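Long-range contact in prolyl oligopeptidase (Novosphingobium capsulatum, PDB 1YR2), which probably cleaves oligopeptides on the carboxyl side of proline, and less readily of alanine, as a serine endopeptidase of the S9A family: residues Tyr88-Glu99 with Glu704-His715. Numbering follows the deposited sequence.
Sequences YLKQLPERAALE and EETADVQAFLAH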
loop_
_atom_site.group_PDB
_atom_site.type_symbol
_atom_site.label_atom_id
_atom_site.label_comp_id
_atom_site.label_asym_id
_atom_site.label_seq_id
_atom_site.Cartn_x
_atom_site.Cartn_y
_atom_site.Cartn_z
ATOM N N TYR A 88 -26.637 8.234 -19.401
ATOM C CA TYR A 88 -26.754 6.782 -19.403
ATOM C C TYR A 88 -26.636 6.214 -17.971
ATOM O O TYR A 88 -27.418 5.372 -17.570
ATOM C CB TYR A 88 -25.697 6.157 -20.306
ATOM C CG TYR A 88 -25.787 4.655 -20.359
ATOM C CD1 TYR A 88 -26.638 4.021 -21.273
ATOM C CD2 TYR A 88 -25.046 3.863 -19.498
ATOM C CE1 TYR A 88 -26.736 2.639 -21.305
ATOM C CE2 TYR A 88 -25.165 2.493 -19.511
ATOM C CZ TYR A 88 -26.000 1.886 -20.399
ATOM O OH TYR A 88 -26.106 0.515 -20.397
ATOM N N LEU A 89 -25.621 6.658 -17.233
ATOM C CA LEU A 89 -25.304 6.069 -15.938
ATOM C C LEU A 89 -26.404 6.302 -14.900
ATOM O O LEU A 89 -26.615 5.447 -14.033
ATOM C CB LEU A 89 -23.953 6.554 -15.415
ATOM C CG LEU A 89 -22.729 6.129 -16.201
ATOM C CD1 LEU A 89 -21.436 6.797 -15.664
ATOM C CD2 LEU A 89 -22.564 4.570 -16.287
ATOM N N LYS A 90 -27.095 7.445 -15.017
ATOM C CA LYS A 90 -28.189 7.845 -14.112
ATOM C C LYS A 90 -29.371 6.887 -14.234
ATOM O O LYS A 90 -30.198 6.812 -13.330
ATOM C CB LYS A 90 -28.668 9.296 -14.424
ATOM C CG LYS A 90 -28.999 10.165 -13.165
ATOM C CD LYS A 90 -29.070 11.722 -13.467
ATOM C CE LYS A 90 -27.642 12.340 -13.643
ATOM N NZ LYS A 90 -27.550 13.525 -14.617
ATOM N N GLN A 91 -29.443 6.168 -15.349
ATOM C CA GLN A 91 -30.492 5.188 -15.636
ATOM C C GLN A 91 -30.240 3.794 -15.002
ATOM O O GLN A 91 -31.128 2.955 -14.973
ATOM C CB GLN A 91 -30.574 5.005 -17.149
ATOM C CG GLN A 91 -31.868 5.276 -17.834
ATOM C CD GLN A 91 -31.674 5.553 -19.330
ATOM O OE1 GLN A 91 -32.147 4.791 -20.182
ATOM N NE2 GLN A 91 -30.945 6.624 -19.647
ATOM N N LEU A 92 -29.034 3.501 -14.551
ATOM C CA LEU A 92 -28.758 2.148 -14.056
ATOM C C LEU A 92 -29.380 1.935 -12.677
ATOM O O LEU A 92 -29.036 2.643 -11.735
ATOM C CB LEU A 92 -27.264 1.896 -13.984
ATOM C CG LEU A 92 -26.592 1.949 -15.349
ATOM C CD1 LEU A 92 -25.096 1.924 -15.152
ATOM C CD2 LEU A 92 -27.070 0.785 -16.209
ATOM N N PRO A 93 -30.287 0.962 -12.543
ATOM C CA PRO A 93 -30.971 0.783 -11.271
ATOM C C PRO A 93 -30.082 0.146 -10.178
ATOM O O PRO A 93 -30.500 0.216 -9.037
ATOM C CB PRO A 93 -32.171 -0.084 -11.647
ATOM C CG PRO A 93 -31.682 -0.914 -12.761
ATOM C CD PRO A 93 -30.733 -0.029 -13.539
ATOM N N GLU A 94 -28.900 -0.402 -10.496
ATOM C CA GLU A 94 -28.036 -0.992 -9.464
ATOM C C GLU A 94 -27.293 0.103 -8.655
ATOM O O GLU A 94 -26.820 -0.160 -7.558
ATOM C CB GLU A 94 -27.008 -1.971 -10.077
ATOM C CG GLU A 94 -27.549 -3.133 -10.916
ATOM C CD GLU A 94 -27.912 -2.772 -12.358
ATOM O OE1 GLU A 94 -27.728 -1.600 -12.786
ATOM O OE2 GLU A 94 -28.454 -3.661 -13.055
ATOM N N ARG A 95 -27.246 1.334 -9.172
ATOM C CA ARG A 95 -26.350 2.355 -8.656
ATOM C C ARG A 95 -26.630 2.765 -7.221
ATOM O O ARG A 95 -25.700 2.902 -6.410
ATOM C CB ARG A 95 -26.365 3.604 -9.517
ATOM C CG ARG A 95 -25.236 4.506 -9.162
ATOM C CD ARG A 95 -25.234 5.811 -9.838
ATOM N NE ARG A 95 -24.078 6.622 -9.424
ATOM C CZ ARG A 95 -24.043 7.423 -8.361
ATOM N NH1 ARG A 95 -25.071 7.480 -7.534
ATOM N NH2 ARG A 95 -22.946 8.132 -8.107
ATOM N N ALA A 96 -27.904 2.962 -6.921
ATOM C CA ALA A 96 -28.348 3.421 -5.610
ATOM C C ALA A 96 -27.835 2.566 -4.475
ATOM O O ALA A 96 -27.333 3.081 -3.478
ATOM C CB ALA A 96 -29.877 3.430 -5.575
ATOM N N ALA A 97 -27.973 1.253 -4.634
ATOM C CA ALA A 97 -27.637 0.304 -3.600
ATOM C C ALA A 97 -26.126 0.245 -3.431
ATOM O O ALA A 97 -25.613 0.103 -2.315
ATOM C CB ALA A 97 -28.154 -1.065 -3.969
ATOM N N LEU A 98 -25.406 0.387 -4.533
ATOM C CA LEU A 98 -23.933 0.360 -4.461
ATOM C C LEU A 98 -23.379 1.610 -3.813
ATOM O O LEU A 98 -22.452 1.513 -3.007
ATOM C CB LEU A 98 -23.309 0.171 -5.828
ATOM C CG LEU A 98 -23.571 -1.209 -6.442
ATOM C CD1 LEU A 98 -23.479 -1.130 -7.995
ATOM C CD2 LEU A 98 -22.661 -2.314 -5.931
ATOM N N GLU A 99 -23.909 2.777 -4.187
ATOM C CA GLU A 99 -23.488 4.056 -3.595
ATOM C C GLU A 99 -23.733 4.058 -2.081
ATOM O O GLU A 99 -22.927 4.565 -1.337
ATOM C CB GLU A 99 -24.197 5.257 -4.191
ATOM C CG GLU A 99 -23.686 6.586 -3.640
ATOM C CD GLU A 99 -24.388 7.824 -4.215
ATOM O OE1 GLU A 99 -25.591 8.059 -3.915
ATOM O OE2 GLU A 99 -23.724 8.593 -4.964
ATOM N N GLU A 704 -18.715 8.460 -5.862
ATOM C CA GLU A 704 -19.604 8.611 -7.008
ATOM C C GLU A 704 -19.033 7.840 -8.188
ATOM O O GLU A 704 -19.778 7.182 -8.906
ATOM C CB GLU A 704 -19.782 10.096 -7.372
ATOM C CG GLU A 704 -20.553 10.923 -6.310
ATOM C CD GLU A 704 -20.535 12.443 -6.542
ATOM O OE1 GLU A 704 -19.626 12.981 -7.246
ATOM O OE2 GLU A 704 -21.455 13.123 -5.996
ATOM N N GLU A 705 -17.718 7.939 -8.407
ATOM C CA GLU A 705 -17.081 7.249 -9.539
ATOM C C GLU A 705 -17.207 5.723 -9.384
ATOM O O GLU A 705 -17.585 5.031 -10.312
ATOM C CB GLU A 705 -15.594 7.595 -9.663
ATOM C CG GLU A 705 -14.972 6.973 -10.917
ATOM C CD GLU A 705 -13.514 7.394 -11.149
ATOM O OE1 GLU A 705 -13.179 8.589 -10.955
ATOM O OE2 GLU A 705 -12.698 6.546 -11.556
ATOM N N THR A 706 -16.925 5.240 -8.180
ATOM C CA THR A 706 -16.980 3.831 -7.866
ATOM C C THR A 706 -18.409 3.302 -8.052
ATOM O O THR A 706 -18.620 2.253 -8.618
ATOM C CB THR A 706 -16.548 3.610 -6.432
ATOM O OG1 THR A 706 -15.158 3.969 -6.291
ATOM C CG2 THR A 706 -16.638 2.111 -6.096
ATOM N N ALA A 707 -19.385 4.032 -7.558
ATOM C CA ALA A 707 -20.770 3.615 -7.702
ATOM C C ALA A 707 -21.175 3.507 -9.192
ATOM O O ALA A 707 -21.842 2.580 -9.565
ATOM C CB ALA A 707 -21.698 4.587 -6.996
ATOM N N ASP A 708 -20.791 4.490 -9.994
ATOM C CA ASP A 708 -21.041 4.508 -11.447
ATOM C C ASP A 708 -20.386 3.303 -12.132
ATOM O O ASP A 708 -21.006 2.565 -12.885
ATOM C CB ASP A 708 -20.430 5.762 -12.065
ATOM C CG ASP A 708 -21.317 7.007 -11.925
ATOM O OD1 ASP A 708 -22.506 6.911 -11.480
ATOM O OD2 ASP A 708 -20.898 8.155 -12.248
ATOM N N VAL A 709 -19.109 3.139 -11.877
ATOM C CA VAL A 709 -18.365 2.054 -12.509
ATOM C C VAL A 709 -18.965 0.738 -12.081
ATOM O O VAL A 709 -19.217 -0.121 -12.903
ATOM C CB VAL A 709 -16.864 2.150 -12.148
ATOM C CG1 VAL A 709 -16.071 0.912 -12.558
ATOM C CG2 VAL A 709 -16.236 3.384 -12.772
ATOM N N GLN A 710 -19.150 0.527 -10.788
ATOM C CA GLN A 710 -19.659 -0.756 -10.367
ATOM C C GLN A 710 -21.098 -1.028 -10.819
ATOM O O GLN A 710 -21.468 -2.160 -11.085
ATOM C CB GLN A 710 -19.455 -0.963 -8.876
ATOM C CG GLN A 710 -17.992 -1.202 -8.536
ATOM C CD GLN A 710 -17.753 -1.585 -7.084
ATOM O OE1 GLN A 710 -18.721 -1.859 -6.326
ATOM N NE2 GLN A 710 -16.484 -1.660 -6.698
ATOM N N ALA A 711 -21.928 -0.011 -10.873
ATOM C CA ALA A 711 -23.281 -0.185 -11.415
ATOM C C ALA A 711 -23.206 -0.631 -12.882
ATOM O O ALA A 711 -23.965 -1.513 -13.300
ATOM C CB ALA A 711 -24.042 1.125 -11.319
ATOM N N PHE A 712 -22.315 -0.010 -13.656
ATOM C CA PHE A 712 -22.102 -0.384 -15.077
ATOM C C PHE A 712 -21.633 -1.837 -15.161
ATOM O O PHE A 712 -22.217 -2.674 -15.852
ATOM C CB PHE A 712 -21.100 0.583 -15.693
ATOM C CG PHE A 712 -20.873 0.415 -17.162
ATOM C CD1 PHE A 712 -19.848 -0.388 -17.623
ATOM C CD2 PHE A 712 -21.588 1.154 -18.064
ATOM C CE1 PHE A 712 -19.617 -0.475 -18.998
ATOM C CE2 PHE A 712 -21.356 1.079 -19.448
ATOM C CZ PHE A 712 -20.389 0.274 -19.903
ATOM N N LEU A 713 -20.577 -2.164 -14.451
ATOM C CA LEU A 713 -20.077 -3.551 -14.451
ATOM C C LEU A 713 -21.130 -4.558 -13.944
ATOM O O LEU A 713 -21.242 -5.671 -14.482
ATOM C CB LEU A 713 -18.795 -3.679 -13.613
ATOM C CG LEU A 713 -17.636 -2.764 -14.029
ATOM C CD1 LEU A 713 -16.389 -3.015 -13.140
ATOM C CD2 LEU A 713 -17.280 -2.955 -15.515
ATOM N N ALA A 714 -21.858 -4.211 -12.887
ATOM C CA ALA A 714 -22.939 -5.080 -12.386
ATOM C C ALA A 714 -24.034 -5.321 -13.407
ATOM O O ALA A 714 -24.521 -6.414 -13.547
ATOM C CB ALA A 714 -23.589 -4.469 -11.143
ATOM N N HIS A 715 -24.442 -4.262 -14.074
ATOM C CA HIS A 715 -25.525 -4.330 -15.065
ATOM C C HIS A 715 -25.157 -5.337 -16.160
ATOM O O HIS A 715 -25.935 -6.231 -16.481
ATOM C CB HIS A 715 -25.744 -2.956 -15.662
ATOM C CG HIS A 715 -26.904 -2.892 -16.601
ATOM N ND1 HIS A 715 -28.208 -3.010 -16.169
ATOM C CD2 HIS A 715 -26.960 -2.745 -17.946
ATOM C CE1 HIS A 715 -29.023 -2.926 -17.209
ATOM N NE2 HIS A 715 -28.296 -2.756 -18.299
#
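R95 and A711 meet where the start of helix 95-105 crosses helix 699-717, a late helix of the alpha/beta-hydrolase domain. Residues 88-99 come before the first propeller strand, 110-117. Here they pack against the C-terminal part of the hydrolase domain, which in prolyl oligopeptidases is built from both chain ends. The short helical segments cross obliquely, their N-to-C directions 134° apart. Alanines on helix 699-717 let the backbones come close: CA of R95 lies 3.7 Å from CB of A711, and CB of A707 touches CB of E99. L98 points its CD1 at the backbone N of A711, 3.5 Å away. L89 and L92 close the other flank against D708 and F712.

R95 is a knob in a hole made by E704, A707, D708 and A711. Its CG lies opposite the backbone N (chi1 -167°), and the chain runs on extended to NE. This carries the guanidinium along the helix, with one face over CB of A707. NE gives a 2.6 Å salt bridge to OD1 of D708, whose OD2 pairs with R686. E99 joins the network through weaker bonds to R95.

The looser, more solvent-facing end is at H715. CD2 of L92 lies over one face of its ring in a CH-pi contact. E94 is bent at chi2 (81°), which turns its carboxylate back to the ring edge. There ND1 of H715 donates to OE2 of E94 on its syn side, at 3.2 Å, with the acceptor nearly in the imidazole plane.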